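Local coordinates for protein regulator of chromosome condensation (Saccharomyces cerevisiae, PDB 3OF7) that promotes the exchange of GDP for GTP on the small GTPases GSP1 and GSP2, binds chromatin and controls RNA metabolism and nuclear transport, at residues A[264-269]-A[320-325]; A[231-236]-A[281-286]; A[155-160]-A[211-216]. All blocks are in the same frame, centred on the assembly; numbering follows the deposited sequence.

Contact 1. Residues A[264-269]-A[320-325]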
loop_
_atom_site.group_PDB
_atom_site.type_symbol
_atom_site.label_atom_id
_atom_site.label_comp_id
_atom_site.label_asym_id
_atom_site.label_seq_id
_atom_site.Cartn_x
_atom_site.Cartn_y
_atom_site.Cartn_z
ATOM N N SER A 264 2.507 -5.405 -4.011
ATOM C CA SER A 264 3.603 -4.681 -4.631
ATOM C C SER A 264 4.249 -3.707 -3.656
ATOM O O SER A 264 3.550 -3.038 -2.889
ATOM C CB SER A 264 3.092 -3.936 -5.867
ATOM O OG SER A 264 4.171 -3.387 -6.599
ATOM N N GLY A 265 5.580 -3.668 -3.667
ATOM C CA GLY A 265 6.331 -2.539 -3.118
ATOM C C GLY A 265 6.467 -1.472 -4.197
ATOM O O GLY A 265 5.741 -1.497 -5.204
ATOM N N GLU A 266 7.391 -0.533 -4.008
ATOM C CA GLU A 266 7.531 0.561 -4.962
ATOM C C GLU A 266 7.983 0.063 -6.340
ATOM O O GLU A 266 7.342 0.360 -7.356
ATOM C CB GLU A 266 8.459 1.648 -4.415
ATOM C CG GLU A 266 7.824 2.382 -3.240
ATOM C CD GLU A 266 8.493 3.701 -2.896
ATOM O OE1 GLU A 266 9.431 4.133 -3.602
ATOM O OE2 GLU A 266 8.057 4.316 -1.900
ATOM N N ASN A 267 9.065 -0.707 -6.351
ATOM C CA ASN A 267 9.668 -1.201 -7.592
ATOM C C ASN A 267 9.921 -2.712 -7.566
ATOM O O ASN A 267 10.684 -3.244 -8.384
ATOM C CB ASN A 267 10.975 -0.445 -7.867
ATOM C CG ASN A 267 10.758 1.038 -8.060
ATOM O OD1 ASN A 267 9.899 1.463 -8.840
ATOM N ND2 ASN A 267 11.538 1.847 -7.343
ATOM N N HIS A 268 9.287 -3.398 -6.618
ATOM C CA HIS A 268 9.344 -4.858 -6.547
ATOM C C HIS A 268 7.962 -5.394 -6.219
ATOM O O HIS A 268 7.104 -4.650 -5.719
ATOM C CB HIS A 268 10.387 -5.342 -5.533
ATOM C CG HIS A 268 10.110 -4.928 -4.121
ATOM N ND1 HIS A 268 9.829 -5.836 -3.120
ATOM C CD2 HIS A 268 10.087 -3.707 -3.537
ATOM C CE1 HIS A 268 9.639 -5.190 -1.982
ATOM N NE2 HIS A 268 9.791 -3.898 -2.208
ATOM N N CYS A 269 7.746 -6.678 -6.491
ATOM C CA CYS A 269 6.397 -7.226 -6.510
ATOM C C CYS A 269 6.347 -8.631 -5.938
ATOM O O CYS A 269 7.361 -9.324 -5.882
ATOM C CB CYS A 269 5.878 -7.259 -7.949
ATOM S SG CYS A 269 6.033 -5.703 -8.840
ATOM N N ALA A 320 4.689 -3.724 1.242
ATOM C CA ALA A 320 6.091 -3.416 0.942
ATOM C C ALA A 320 6.302 -1.950 0.590
ATOM O O ALA A 320 5.436 -1.321 -0.013
ATOM C CB ALA A 320 6.623 -4.339 -0.181
ATOM N N GLY A 321 7.460 -1.416 0.973
ATOM C CA GLY A 321 7.813 -0.033 0.680
ATOM C C GLY A 321 8.829 0.091 -0.433
ATOM O O GLY A 321 8.820 -0.704 -1.367
ATOM N N GLU A 322 9.706 1.089 -0.346
ATOM C CA GLU A 322 10.758 1.239 -1.352
ATOM C C GLU A 322 11.790 0.101 -1.283
ATOM O O GLU A 322 12.137 -0.508 -2.307
ATOM C CB GLU A 322 11.446 2.609 -1.264
ATOM C CG GLU A 322 12.376 2.853 -2.454
ATOM C CD GLU A 322 12.982 4.236 -2.504
ATOM O OE1 GLU A 322 13.019 4.946 -1.476
ATOM O OE2 GLU A 322 13.455 4.595 -3.594
ATOM N N HIS A 323 12.272 -0.187 -0.077
ATOM C CA HIS A 323 13.399 -1.110 0.078
ATOM C C HIS A 323 13.194 -2.159 1.157
ATOM O O HIS A 323 14.169 -2.748 1.637
ATOM C CB HIS A 323 14.686 -0.335 0.388
ATOM C CG HIS A 323 15.083 0.645 -0.671
ATOM N ND1 HIS A 323 15.553 1.907 -0.375
ATOM C CD2 HIS A 323 15.122 0.535 -2.021
ATOM C CE1 HIS A 323 15.851 2.536 -1.501
ATOM N NE2 HIS A 323 15.594 1.725 -2.514
ATOM N N HIS A 324 11.941 -2.394 1.537
ATOM C CA HIS A 324 11.628 -3.434 2.525
ATOM C C HIS A 324 10.299 -4.094 2.227
ATOM O O HIS A 324 9.466 -3.538 1.502
ATOM C CB HIS A 324 11.632 -2.873 3.954
ATOM C CG HIS A 324 10.461 -1.997 4.270
ATOM N ND1 HIS A 324 9.516 -2.332 5.219
ATOM C CD2 HIS A 324 10.082 -0.797 3.770
ATOM C CE1 HIS A 324 8.610 -1.375 5.294
ATOM N NE2 HIS A 324 8.935 -0.429 4.429
ATOM N N SER A 325 10.111 -5.281 2.791
ATOM C CA SER A 325 8.886 -6.035 2.593
ATOM C C SER A 325 8.415 -6.639 3.898
ATOM O O SER A 325 9.228 -6.980 4.747
ATOM C CB SER A 325 9.122 -7.149 1.584
ATOM O OG SER A 325 9.590 -6.593 0.373
HETATM O O HOH W 1 2.337 -2.697 0.018
HETATM O O HOH W 2 3.174 -1.138 -1.431
#
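With chi1 at 62°, the imidazole of His-268 is set between its backbone N and carbonyl carbon, and this carries the ring across to Ala-320 and Gly-321. Glu-266 is turned differently: CG lies anti to the carbonyl carbon and the rest of the chain runs out extended over the backbone of Glu-322.

The central bond is Glu-266 N to Gly-321 O, 3.0 Å and nearly straight at 167°, although the donor stands well above the carbonyl plane. The same oxygen takes a second, weak bond from His-268 NE2 at 3.4 Å, bent to 138°, so one buried carbonyl receives two N-H groups. The methyl of Ala-320 fills the corner beside them, its CB 3.5 Å from Gly-265 CA and also against the imidazole, which it meets obliquely. Gly-265 CA directs a hydrogen at Ala-320 O.

Both segments are the tight turns joining the two inner strands of successive blades in the RCC1 seven-bladed beta-propeller, 259-264 to 268-273 and 315-320 to 324-329. Each turn is closed by its own backbone bond, Gly-265 N to His-268 O and Gly-321 N to His-324 O, and the centre of the contact lies about 9 Å from the centre of the chain.

The two glutamates meet through carbon: Glu-266 OE1 is 3.4 Å from Glu-322 CG. Their carboxylates probably repel mildly, OE1 of Glu-266 lying 4.1 Å from OE2 of Glu-322. Both have another partner in the 379-384 to 388-393 turn, one blade on from Glu-322: Ser-386 OG for Glu-266 OE2, His-387 NE2 for Glu-322 OE1.

Contact 2. Residues A[231-236]-A[281-286]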
loop_
_atom_site.group_PDB
_atom_site.type_symbol
_atom_site.label_atom_id
_atom_site.label_comp_id
_atom_site.label_asym_id
_atom_site.label_seq_id
_atom_site.Cartn_x
_atom_site.Cartn_y
_atom_site.Cartn_z
ATOM N N GLY A 231 8.926 0.463 -16.198
ATOM C CA GLY A 231 9.513 -0.867 -16.164
ATOM C C GLY A 231 11.019 -0.906 -16.000
ATOM O O GLY A 231 11.639 -1.945 -16.219
ATOM N N GLN A 232 11.605 0.218 -15.593
ATOM C CA GLN A 232 13.072 0.349 -15.515
ATOM C C GLN A 232 13.729 -0.567 -14.482
ATOM O O GLN A 232 14.939 -0.811 -14.547
ATOM C CB GLN A 232 13.466 1.801 -15.238
ATOM C CG GLN A 232 13.040 2.772 -16.321
ATOM C CD GLN A 232 13.302 4.222 -15.949
ATOM O OE1 GLN A 232 12.804 4.726 -14.932
ATOM N NE2 GLN A 232 14.079 4.912 -16.785
ATOM N N GLN A 233 12.940 -1.051 -13.524
ATOM C CA GLN A 233 13.433 -1.945 -12.479
ATOM C C GLN A 233 12.936 -3.387 -12.663
ATOM O O GLN A 233 12.957 -4.178 -11.714
ATOM C CB GLN A 233 13.033 -1.427 -11.085
ATOM C CG GLN A 233 13.719 -0.128 -10.647
ATOM C CD GLN A 233 13.133 1.118 -11.300
ATOM O OE1 GLN A 233 11.925 1.215 -11.523
ATOM N NE2 GLN A 233 13.990 2.077 -11.602
ATOM N N ASN A 234 12.504 -3.722 -13.879
ATOM C CA ASN A 234 11.961 -5.053 -14.194
ATOM C C ASN A 234 10.659 -5.371 -13.451
ATOM O O ASN A 234 10.293 -6.538 -13.298
ATOM C CB ASN A 234 13.000 -6.158 -13.955
ATOM C CG ASN A 234 13.591 -6.691 -15.246
ATOM O OD1 ASN A 234 12.966 -7.490 -15.948
ATOM N ND2 ASN A 234 14.805 -6.263 -15.558
ATOM N N GLN A 235 9.951 -4.335 -13.007
ATOM C CA GLN A 235 8.723 -4.550 -12.231
ATOM C C GLN A 235 7.581 -5.112 -13.086
ATOM O O GLN A 235 6.631 -5.692 -12.549
ATOM C CB GLN A 235 8.279 -3.287 -11.474
ATOM C CG GLN A 235 8.072 -2.036 -12.323
ATOM C CD GLN A 235 9.340 -1.202 -12.424
ATOM O OE1 GLN A 235 10.313 -1.601 -13.071
ATOM N NE2 GLN A 235 9.336 -0.036 -11.785
ATOM N N LEU A 236 7.676 -4.943 -14.404
ATOM C CA LEU A 236 6.617 -5.401 -15.309
ATOM C C LEU A 236 6.757 -6.878 -15.675
ATOM O O LEU A 236 5.934 -7.412 -16.419
ATOM C CB LEU A 236 6.527 -4.528 -16.580
ATOM C CG LEU A 236 6.415 -2.998 -16.467
ATOM C CD1 LEU A 236 6.486 -2.362 -17.839
ATOM C CD2 LEU A 236 5.159 -2.514 -15.719
ATOM N N TRP A 281 9.714 -10.395 -7.764
ATOM C CA TRP A 281 10.560 -9.890 -8.846
ATOM C C TRP A 281 10.715 -8.377 -8.743
ATOM O O TRP A 281 9.968 -7.714 -8.019
ATOM C CB TRP A 281 9.996 -10.273 -10.222
ATOM C CG TRP A 281 8.683 -9.623 -10.562
ATOM C CD1 TRP A 281 8.499 -8.526 -11.358
ATOM C CD2 TRP A 281 7.375 -10.027 -10.130
ATOM N NE1 TRP A 281 7.167 -8.225 -11.451
ATOM C CE2 TRP A 281 6.451 -9.123 -10.704
ATOM C CE3 TRP A 281 6.893 -11.061 -9.315
ATOM C CZ2 TRP A 281 5.067 -9.218 -10.492
ATOM C CZ3 TRP A 281 5.509 -11.152 -9.093
ATOM C CH2 TRP A 281 4.617 -10.238 -9.687
ATOM N N GLY A 282 11.677 -7.838 -9.487
ATOM C CA GLY A 282 11.898 -6.397 -9.541
ATOM C C GLY A 282 13.107 -5.975 -8.729
ATOM O O GLY A 282 14.076 -6.734 -8.587
ATOM N N LEU A 283 13.049 -4.764 -8.191
ATOM C CA LEU A 283 14.211 -4.157 -7.550
ATOM C C LEU A 283 14.618 -4.922 -6.294
ATOM O O LEU A 283 13.770 -5.250 -5.463
ATOM C CB LEU A 283 13.916 -2.689 -7.218
ATOM C CG LEU A 283 15.050 -1.884 -6.574
ATOM C CD1 LEU A 283 16.223 -1.670 -7.561
ATOM C CD2 LEU A 283 14.521 -0.569 -6.021
ATOM N N ASN A 284 15.910 -5.223 -6.166
ATOM C CA ASN A 284 16.377 -6.076 -5.069
ATOM C C ASN A 284 17.733 -5.712 -4.462
ATOM O O ASN A 284 18.432 -6.586 -3.935
ATOM C CB ASN A 284 16.366 -7.551 -5.499
ATOM C CG ASN A 284 16.416 -8.510 -4.317
ATOM O OD1 ASN A 284 15.843 -8.241 -3.266
ATOM N ND2 ASN A 284 17.096 -9.641 -4.494
ATOM N N GLN A 285 18.107 -4.433 -4.496
ATOM C CA GLN A 285 19.454 -4.066 -4.041
ATOM C C GLN A 285 19.617 -4.134 -2.519
ATOM O O GLN A 285 20.752 -4.156 -2.023
ATOM C CB GLN A 285 19.945 -2.726 -4.639
ATOM C CG GLN A 285 19.570 -1.449 -3.870
ATOM C CD GLN A 285 18.151 -0.961 -4.142
ATOM O OE1 GLN A 285 17.933 0.221 -4.437
ATOM N NE2 GLN A 285 17.184 -1.852 -4.021
ATOM N N PHE A 286 18.496 -4.176 -1.789
ATOM C CA PHE A 286 18.542 -4.393 -0.338
ATOM C C PHE A 286 17.979 -5.752 0.092
ATOM O O PHE A 286 17.774 -6.001 1.285
ATOM C CB PHE A 286 17.820 -3.260 0.408
ATOM C CG PHE A 286 18.529 -1.943 0.340
ATOM C CD1 PHE A 286 19.561 -1.647 1.227
ATOM C CD2 PHE A 286 18.168 -0.997 -0.617
ATOM C CE1 PHE A 286 20.229 -0.413 1.166
ATOM C CE2 PHE A 286 18.819 0.237 -0.693
ATOM C CZ PHE A 286 19.858 0.528 0.201
#
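One side-chain hydrogen bond crosses between the segments: Trp-281 NE1 gives its proton to Gln-235 O at 2.8 Å, with an angle of 155° at the hydrogen. The acceptor lies close to the indole plane, whereas the nitrogen stands 58° above the carbonyl plane, not on a lone pair. Chi1 of 66° places the indole between the backbone N and the carbonyl carbon of Trp-281, and its pyrrole edge then faces the 231-236 loop.

Weaker polar contacts follow the same edge and the adjoining glycine. Trp-281 CD1 comes 3.3 Å from Asn-234 O, which lies in the ring plane. Gly-282 CA makes a C-H...O contact of 3.3 Å with Gln-233 O; the positive phi of Gly-282 belongs to the corner where the chain leaves strand 278-281.

Apolar contact is slight, consisting of Gln-233 CB against Leu-283 CB at 4.2 Å.

Internal bonds fix the loop that presents these carbonyls. A type I turn runs from Gly-231 to Asn-234, closed by Asn-234 N to Gly-231 O. The side-chain amide of Gln-235 folds back on Gln-233: its OE1 takes the backbone N-H of Gln-233 at 2.7 Å, on a lone pair, and its NE2 donates to Gln-233 OE1 at 2.9 Å.

The indole also touches Cys-269 and Ala-271 of strand 268-273 and meets the ring of Phe-254. The arrangement joins loops that follow the third strands of two neighbouring propeller blades, 225-229 and 278-281, with a strand-end tryptophan of one blade bonded to the loop of the blade before it.

Contact 3. Residues A[155-160]-A[211-216]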
loop_
_atom_site.group_PDB
_atom_site.type_symbol
_atom_site.label_atom_id
_atom_site.label_comp_id
_atom_site.label_asym_id
_atom_site.label_seq_id
_atom_site.Cartn_x
_atom_site.Cartn_y
_atom_site.Cartn_z
ATOM N N ALA A 155 -3.681 3.334 -5.409
ATOM C CA ALA A 155 -3.014 4.588 -5.696
ATOM C C ALA A 155 -1.517 4.334 -5.693
ATOM O O ALA A 155 -0.983 3.740 -4.740
ATOM C CB ALA A 155 -3.390 5.654 -4.654
ATOM N N THR A 156 -0.861 4.759 -6.774
ATOM C CA THR A 156 0.591 4.768 -6.860
ATOM C C THR A 156 1.066 6.169 -6.456
ATOM O O THR A 156 0.328 6.916 -5.821
ATOM C CB THR A 156 1.080 4.437 -8.293
ATOM O OG1 THR A 156 0.719 5.498 -9.179
ATOM C CG2 THR A 156 0.486 3.117 -8.786
ATOM N N ASP A 157 2.293 6.530 -6.815
ATOM C CA ASP A 157 2.764 7.893 -6.570
ATOM C C ASP A 157 1.922 8.905 -7.351
ATOM O O ASP A 157 1.516 9.933 -6.801
ATOM C CB ASP A 157 4.241 8.051 -6.940
ATOM C CG ASP A 157 5.180 7.686 -5.804
ATOM O OD1 ASP A 157 4.802 6.906 -4.893
ATOM O OD2 ASP A 157 6.326 8.171 -5.841
ATOM N N ASN A 158 1.616 8.572 -8.608
ATOM C CA ASN A 158 1.070 9.526 -9.581
ATOM C C ASN A 158 -0.191 9.039 -10.332
ATOM O O ASN A 158 -0.759 9.785 -11.146
ATOM C CB ASN A 158 2.169 9.888 -10.604
ATOM C CG ASN A 158 3.460 10.378 -9.947
ATOM O OD1 ASN A 158 4.506 9.697 -9.979
ATOM N ND2 ASN A 158 3.394 11.556 -9.348
ATOM N N MET A 159 -0.615 7.802 -10.077
ATOM C CA MET A 159 -1.817 7.257 -10.731
ATOM C C MET A 159 -2.821 6.672 -9.754
ATOM O O MET A 159 -2.495 6.352 -8.610
ATOM C CB MET A 159 -1.513 6.324 -11.934
ATOM C CG MET A 159 -1.174 4.861 -11.675
ATOM S SD MET A 159 -2.431 3.584 -11.323
ATOM C CE MET A 159 -3.390 3.403 -12.835
ATOM N N SER A 160 -4.053 6.556 -10.224
ATOM C CA SER A 160 -5.157 6.115 -9.405
ATOM C C SER A 160 -5.950 5.086 -10.184
ATOM O O SER A 160 -6.009 5.143 -11.418
ATOM C CB SER A 160 -6.043 7.305 -9.068
ATOM O OG SER A 160 -5.365 8.206 -8.214
ATOM N N PRO A 211 -0.833 -1.678 -6.313
ATOM C CA PRO A 211 -0.095 -0.503 -6.774
ATOM C C PRO A 211 1.355 -0.458 -6.304
ATOM O O PRO A 211 1.665 -0.826 -5.169
ATOM C CB PRO A 211 -0.866 0.665 -6.157
ATOM C CG PRO A 211 -1.490 0.096 -4.915
ATOM C CD PRO A 211 -1.784 -1.350 -5.229
ATOM N N GLY A 212 2.242 -0.021 -7.188
ATOM C CA GLY A 212 3.620 0.257 -6.788
ATOM C C GLY A 212 3.854 1.749 -6.740
ATOM O O GLY A 212 2.942 2.518 -6.437
ATOM N N LYS A 213 5.075 2.163 -7.067
ATOM C CA LYS A 213 5.413 3.584 -7.143
ATOM C C LYS A 213 4.969 4.177 -8.479
ATOM O O LYS A 213 4.273 5.186 -8.516
ATOM C CB LYS A 213 6.917 3.791 -6.951
ATOM C CG LYS A 213 7.384 5.233 -7.123
ATOM C CD LYS A 213 8.909 5.315 -7.149
ATOM C CE LYS A 213 9.379 6.753 -7.309
ATOM N NZ LYS A 213 9.183 7.564 -6.071
ATOM N N ASP A 214 5.391 3.554 -9.576
ATOM C CA ASP A 214 5.008 4.015 -10.916
ATOM C C ASP A 214 4.646 2.853 -11.843
ATOM O O ASP A 214 4.934 2.868 -13.049
ATOM C CB ASP A 214 6.094 4.921 -11.522
ATOM C CG ASP A 214 6.028 6.348 -10.994
ATOM O OD1 ASP A 214 4.981 7.011 -11.161
ATOM O OD2 ASP A 214 7.045 6.815 -10.424
ATOM N N HIS A 215 4.010 1.849 -11.252
ATOM C CA HIS A 215 3.428 0.736 -11.977
ATOM C C HIS A 215 2.281 0.208 -11.133
ATOM O O HIS A 215 2.203 0.481 -9.927
ATOM C CB HIS A 215 4.454 -0.385 -12.172
ATOM C CG HIS A 215 4.806 -1.089 -10.902
ATOM N ND1 HIS A 215 4.181 -2.250 -10.493
ATOM C CD2 HIS A 215 5.686 -0.772 -9.925
ATOM C CE1 HIS A 215 4.676 -2.626 -9.329
ATOM N NE2 HIS A 215 5.591 -1.745 -8.963
ATOM N N ILE A 216 1.413 -0.573 -11.759
ATOM C CA ILE A 216 0.336 -1.235 -11.051
ATOM C C ILE A 216 0.193 -2.654 -11.612
ATOM O O ILE A 216 0.388 -2.881 -12.818
ATOM C CB ILE A 216 -0.987 -0.393 -11.116
ATOM C CG1 ILE A 216 -2.135 -1.083 -10.350
ATOM C CG2 ILE A 216 -1.359 -0.063 -12.577
ATOM C CD1 ILE A 216 -3.373 -0.198 -10.176
HETATM O O HOH W 3 1.244 2.535 -3.648
HETATM O O HOH W 4 2.210 6.530 -11.021
HETATM O O HOH W 5 3.327 4.657 -4.091
#
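Two inner-strand turns of adjacent blades of the RCC1 beta-propeller meet here, linking strands 150-155 and 159-164 to strands 206-211 and 215-220. Asp-157 N donates to Lys-213 O at 2.9 Å and 158°, tilted only 18° from the carbonyl plane. Less certain, because Lys-213 has two modelled conformers, is a salt bridge of 2.9 Å from its NZ to Asp-157 OD2, met on the syn side but out of the carboxylate plane.

The side chain of Thr-156 lies against the carbonyls of the 211-216 turn, CB 3.3 Å from both Gly-212 O and Lys-213 O and CG2 against His-215 O. Its OG1 accepts from Met-159 N at 2.8 Å, an ST motif that holds the turn. Water 4 accepts from this hydroxyl and donates to Asp-214 OD1, which also takes the backbone N-H of Arg-176. Farther along the strands, Met-159 and Ile-216 cross at about a right angle, SD 4.0 Å from CG2 of Ile-216.

Around this core, Met-159 also rests on Ala-171 and Phe-175 of strand 169-177, Trp-228 of strand 225-229 touches both Met-159 and Ile-216, and Ala-155 and Ser-160 pack against strand 78-83 of the preceding blade.

From the N terminus, contact 3 comes first, joining 155-160 to 211-216 and closing a loop of 50 intervening residues before either of the others opens. Contacts 2 and 1 then cross: 231-236, 264-269, 281-286 and 320-325 follow in that order, so each loop contains one segment of the other. Contacts 1 and 3 join the inner turns of successive blades and are themselves joined where Glu-266 O faces Lys-213 N at 2.9 Å, probably a hydrogen bond. Contact 2 lies farther out, its centre about 17 Å from the chain centre, and reaches contact 1 through probable backbone bonds from Leu-283 to Asn-267 and from Cys-269 to Trp-281.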